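Local coordinates for protein dihydroneopterin aldolase (Burkholderia thailandensis, PDB 3V9O) that belongs to the dihydroneopterin aldolase family of T-fold proteins, with an antiparallel sheet backed by two helices, and holds guanine in a four-chain assembly, at residues Val50-Leu55 / Arg115-Lys120; Thr96-Ile101 / Val132-Ile137. One frame throughout, in Å; residues are numbered along the deposited sequence.

Contact 1 of 2, residues Val50-Leu55 / Arg115-Lys120; sequences VINVDL and RVSTEK
Arg115 and Asp54 lie side by side at one end of an antiparallel strand pair in the middle of the T-fold sheet, where 115-120 runs against 50-55. The arginine's CG is anti to the backbone N (chi1 -176°), and a bend at chi3 turns the guanidinium back to the aspartate. The salt bridge comes in at the edge of the guanidinium, near its plane, with Arg115 NE 2.5 Å from Asp54 OD2, a length so short that its exact value is doubtful; NH2 adds a weak bond to the same oxygen. The two planes stand 53° apart, and Asp54 OD1 turns to Arg24. Val116 pairs with Val53 on the opposite face, shared with Ile51 and Thr118 and covered by helices 76-87 and 94-106. Its CG1 reaches diagonally to within 4.4 Å of Ile51 CG2. With Ser117 the chain returns to the face that carries Asp54 and Asn52: its backbone exchanges two hydrogen bonds with Asn52, and OG lies 3.5 Å from Asn52 CB. A water bridges the two side chains, 2.8 Å from Ser117 OG and accepting from Asn52 ND2 at 2.9 Å; it probably donates to Val50 O, in competition with a weak bond to Glu119 OE1. Asn52 OD1 accepts from the backbone N of Asn29 on the neighbouring strand. Thr118 CG2 packs alongside Ile51 CG1 at 4.1 Å. The threonine hydroxyl is hydrogen-bonded to Gln94 of the guanine pocket. Glu119 lays CG against Val50 CB at 3.9 Å, whereas its carboxylate reaches across the subunit boundary to Arg28 and Tyr26 of the second subunit. Glu119 and Val50 are also joined through the backbone, Val50 N to Glu119 O at 2.9 Å, nearly straight.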
# COMPACT_ATOMS: atom_id res chain seq x y z
N VAL A 50 17.50 5.67 1.66
CA VAL A 50 16.49 5.09 2.57
C VAL A 50 16.16 3.69 2.05
O VAL A 50 15.86 3.50 0.82
CB VAL A 50 15.26 5.98 2.63
CG1 VAL A 50 14.16 5.32 3.47
CG2 VAL A 50 15.62 7.37 3.23
N ILE A 51 16.21 2.71 2.95
CA ILE A 51 16.14 1.28 2.58
C ILE A 51 14.96 0.65 3.30
O ILE A 51 14.74 0.89 4.49
CB ILE A 51 17.44 0.59 2.97
CG1 ILE A 51 18.55 1.25 2.15
CG2 ILE A 51 17.35 -0.93 2.62
CD1 ILE A 51 19.91 0.97 2.59
N ASN A 52 14.16 -0.15 2.60
CA ASN A 52 13.07 -0.90 3.21
C ASN A 52 13.25 -2.34 2.87
O ASN A 52 13.65 -2.70 1.76
CB ASN A 52 11.69 -0.41 2.66
CG ASN A 52 11.32 0.90 3.27
OD1 ASN A 52 10.71 0.91 4.33
ND2 ASN A 52 11.75 2.02 2.68
N VAL A 53 12.98 -3.22 3.86
CA VAL A 53 13.22 -4.68 3.67
C VAL A 53 12.02 -5.44 4.24
O VAL A 53 11.50 -5.12 5.32
CB VAL A 53 14.45 -5.15 4.46
CG1 VAL A 53 14.73 -6.67 4.26
CG2 VAL A 53 15.72 -4.32 4.02
N ASP A 54 11.61 -6.46 3.48
CA ASP A 54 10.58 -7.43 3.94
C ASP A 54 11.24 -8.80 3.79
O ASP A 54 11.78 -9.18 2.75
CB ASP A 54 9.31 -7.42 3.11
CG ASP A 54 8.54 -6.15 3.20
OD1 ASP A 54 8.17 -5.71 4.28
OD2 ASP A 54 8.22 -5.61 2.13
N LEU A 55 11.28 -9.57 4.89
CA LEU A 55 11.81 -10.92 4.86
C LEU A 55 10.65 -11.89 5.11
O LEU A 55 9.93 -11.73 6.12
CB LEU A 55 12.90 -10.97 5.95
CG LEU A 55 13.99 -11.97 5.90
CD1 LEU A 55 14.79 -11.71 4.60
CD2 LEU A 55 14.90 -11.68 7.11
N ARG A 115 11.95 -8.80 -0.12
CA ARG A 115 11.66 -7.61 -0.91
C ARG A 115 12.66 -6.57 -0.37
O ARG A 115 12.71 -6.37 0.87
CB ARG A 115 10.23 -7.11 -0.74
CG ARG A 115 9.94 -5.88 -1.69
CD ARG A 115 8.53 -5.32 -1.49
NE ARG A 115 8.44 -4.66 -0.16
CZ ARG A 115 8.82 -3.39 0.15
NH1 ARG A 115 9.35 -2.55 -0.74
NH2 ARG A 115 8.67 -2.97 1.41
N VAL A 116 13.41 -5.89 -1.22
CA VAL A 116 14.31 -4.80 -0.82
C VAL A 116 14.09 -3.64 -1.76
O VAL A 116 13.99 -3.80 -2.97
CB VAL A 116 15.77 -5.19 -0.96
CG1 VAL A 116 16.67 -4.01 -0.47
CG2 VAL A 116 16.06 -6.47 -0.19
N SER A 117 13.94 -2.45 -1.18
CA SER A 117 13.96 -1.21 -1.96
C SER A 117 15.05 -0.30 -1.39
O SER A 117 15.27 -0.22 -0.17
CB SER A 117 12.60 -0.48 -2.03
OG SER A 117 12.22 -0.01 -0.75
N THR A 118 15.69 0.41 -2.30
CA THR A 118 16.54 1.56 -1.95
C THR A 118 15.98 2.78 -2.63
O THR A 118 15.34 2.67 -3.68
CB THR A 118 18.04 1.35 -2.40
OG1 THR A 118 18.06 1.21 -3.83
CG2 THR A 118 18.62 0.02 -1.79
N GLU A 119 16.18 3.96 -2.02
CA GLU A 119 15.75 5.19 -2.70
C GLU A 119 16.62 6.31 -2.23
O GLU A 119 17.18 6.33 -1.14
CB GLU A 119 14.25 5.44 -2.46
CG GLU A 119 13.94 5.80 -0.99
CD GLU A 119 12.48 5.74 -0.64
OE1 GLU A 119 11.79 4.84 -1.12
OE2 GLU A 119 12.05 6.53 0.24
N LYS A 120 16.68 7.34 -3.10
CA LYS A 120 17.39 8.57 -2.81
C LYS A 120 16.40 9.70 -2.68
O LYS A 120 15.85 10.20 -3.69
CB LYS A 120 18.33 8.91 -3.98
CG LYS A 120 19.55 8.09 -3.98
CD LYS A 120 20.41 8.51 -5.26
CE LYS A 120 21.52 7.66 -5.49
NZ LYS A 120 22.40 8.36 -6.58
O HOH W 1 13.29 2.42 0.20

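Contact 2 of 2, residues Thr96-Ile101 / Val132-Ile137; sequences TLCDAI and VEVFRI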
# COMPACT_ATOMS: atom_id res chain seq x y z
N THR A 96 23.09 -1.89 -7.67
CA THR A 96 24.21 -2.64 -7.04
C THR A 96 23.95 -2.85 -5.55
O THR A 96 24.08 -3.96 -5.04
CB THR A 96 25.48 -1.92 -7.28
OG1 THR A 96 25.71 -1.89 -8.70
CG2 THR A 96 26.65 -2.60 -6.61
N LEU A 97 23.48 -1.83 -4.85
CA LEU A 97 23.22 -1.94 -3.43
C LEU A 97 21.99 -2.78 -3.19
O LEU A 97 22.03 -3.67 -2.31
CB LEU A 97 23.02 -0.52 -2.87
CG LEU A 97 22.67 -0.49 -1.37
CD1 LEU A 97 23.74 -1.07 -0.51
CD2 LEU A 97 22.35 1.00 -0.92
N CYS A 98 20.91 -2.53 -3.90
CA CYS A 98 19.69 -3.25 -3.68
C CYS A 98 19.86 -4.75 -3.92
O CYS A 98 19.38 -5.55 -3.10
CB CYS A 98 18.63 -2.65 -4.63
SG CYS A 98 16.95 -3.22 -4.29
N ASP A 99 20.48 -5.09 -5.02
CA ASP A 99 20.68 -6.49 -5.36
C ASP A 99 21.59 -7.16 -4.33
O ASP A 99 21.36 -8.36 -3.99
CB ASP A 99 21.34 -6.61 -6.73
CG ASP A 99 20.43 -6.20 -7.91
OD1 ASP A 99 19.22 -5.92 -7.73
OD2 ASP A 99 20.99 -6.16 -9.03
N ALA A 100 22.61 -6.46 -3.81
CA ALA A 100 23.51 -7.05 -2.84
C ALA A 100 22.80 -7.32 -1.52
O ALA A 100 23.03 -8.39 -0.93
CB ALA A 100 24.73 -6.16 -2.61
N ILE A 101 21.90 -6.45 -1.08
CA ILE A 101 21.17 -6.65 0.15
C ILE A 101 20.25 -7.83 -0.05
O ILE A 101 20.17 -8.73 0.83
CB ILE A 101 20.37 -5.40 0.52
CG1 ILE A 101 21.33 -4.28 0.92
CG2 ILE A 101 19.44 -5.68 1.74
CD1 ILE A 101 20.61 -2.89 0.87
N VAL A 132 14.67 1.96 -6.44
CA VAL A 132 14.75 0.64 -7.08
C VAL A 132 14.25 -0.42 -6.12
O VAL A 132 14.62 -0.38 -4.93
CB VAL A 132 16.21 0.31 -7.50
CG1 VAL A 132 16.32 -1.16 -8.06
CG2 VAL A 132 16.69 1.40 -8.50
N GLU A 133 13.47 -1.38 -6.61
CA GLU A 133 12.96 -2.46 -5.73
C GLU A 133 13.10 -3.78 -6.44
O GLU A 133 12.84 -3.90 -7.65
CB GLU A 133 11.51 -2.19 -5.39
CG GLU A 133 10.86 -3.31 -4.51
CD GLU A 133 9.43 -3.03 -4.30
OE1 GLU A 133 8.67 -3.26 -5.23
OE2 GLU A 133 9.07 -2.48 -3.23
N VAL A 134 13.47 -4.80 -5.66
CA VAL A 134 13.42 -6.18 -6.13
C VAL A 134 12.62 -7.05 -5.18
O VAL A 134 12.54 -6.73 -3.97
CB VAL A 134 14.77 -6.84 -6.32
CG1 VAL A 134 15.59 -6.02 -7.36
CG2 VAL A 134 15.55 -6.95 -5.06
N PHE A 135 12.06 -8.12 -5.67
CA PHE A 135 11.30 -9.10 -4.85
C PHE A 135 11.67 -10.46 -5.38
O PHE A 135 11.35 -10.79 -6.53
CB PHE A 135 9.78 -8.83 -4.98
CG PHE A 135 8.91 -9.32 -3.81
CD1 PHE A 135 9.25 -10.41 -3.05
CD2 PHE A 135 7.74 -8.62 -3.49
CE1 PHE A 135 8.37 -10.90 -2.04
CE2 PHE A 135 6.89 -9.05 -2.43
CZ PHE A 135 7.23 -10.19 -1.70
N ARG A 136 12.39 -11.20 -4.58
CA ARG A 136 12.94 -12.50 -4.96
C ARG A 136 12.34 -13.59 -4.09
O ARG A 136 12.37 -13.51 -2.87
CB ARG A 136 14.46 -12.49 -4.76
CG ARG A 136 15.27 -11.56 -5.72
CD ARG A 136 15.22 -12.02 -7.18
NE ARG A 136 14.00 -11.52 -7.79
CZ ARG A 136 13.34 -12.08 -8.81
NH1 ARG A 136 13.77 -13.20 -9.39
NH2 ARG A 136 12.23 -11.51 -9.23
N ILE A 137 11.83 -14.65 -4.73
CA ILE A 137 11.27 -15.78 -3.99
C ILE A 137 12.03 -17.02 -4.35
O ILE A 137 12.26 -17.29 -5.53
CB ILE A 137 9.75 -15.99 -4.33
CG1 ILE A 137 8.95 -14.71 -3.99
CG2 ILE A 137 9.22 -17.21 -3.61
CD1 ILE A 137 7.44 -14.87 -4.21
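Cys98 holds SG anti to its own backbone N (chi1 -170°), which aims the sulfur at strand 132-137, and Val134, at chi1 -59°, turns CG2 to meet it at 4.1 Å. The other branch of the valine, CG1, lies beside the backbone N and is touched by Asp99 OD1 at 3.7 Å, the two side chains crossing at about a right angle. This is helix-on-sheet packing of the T-fold: the axis of 96-101 passes 8.5 Å from that of the strand, running nearly the same way at a crossing angle of -23°. Cys98 does most of the touching. Its SG settles between two valines that project from the same face of the sheet, 4.3 Å from Val132 CG1, and comes within 3.7 Å of Val132 O. Val132 also packs on Gln94 and Glu95 at the start of this helix, both of which line the guanine pocket. Asp99 spends its charge elsewhere, in a salt bridge from OD1 to Arg23 of the second subunit. The helix is therefore joined to this strand by van der Waals contact through sulfur and methyl groups, while the carboxylate beside them ties the same helix to the neighbouring chain.

How the contacts relate
From the N terminus the chain passes 50-55, then 96-101, then 115-120 and finally 132-137, so the segments alternate and the two contacts cross. Contact 1 closes a long loop that carries both helices, 76-87 and 94-106, between two neighbouring strands of the sheet. Contact 2 closes a shorter one, which starts on the second helix and takes in strand 113-120 before reaching the last strand. Strands 113-120 and 127-137 are adjacent, and they join the contacts directly: Arg115 NH1 forms a salt bridge with Glu133 OE2, and Val116 O probably accepts a hydrogen bond from Val134 N at 2.9 Å. Both contacts also touch the second subunit.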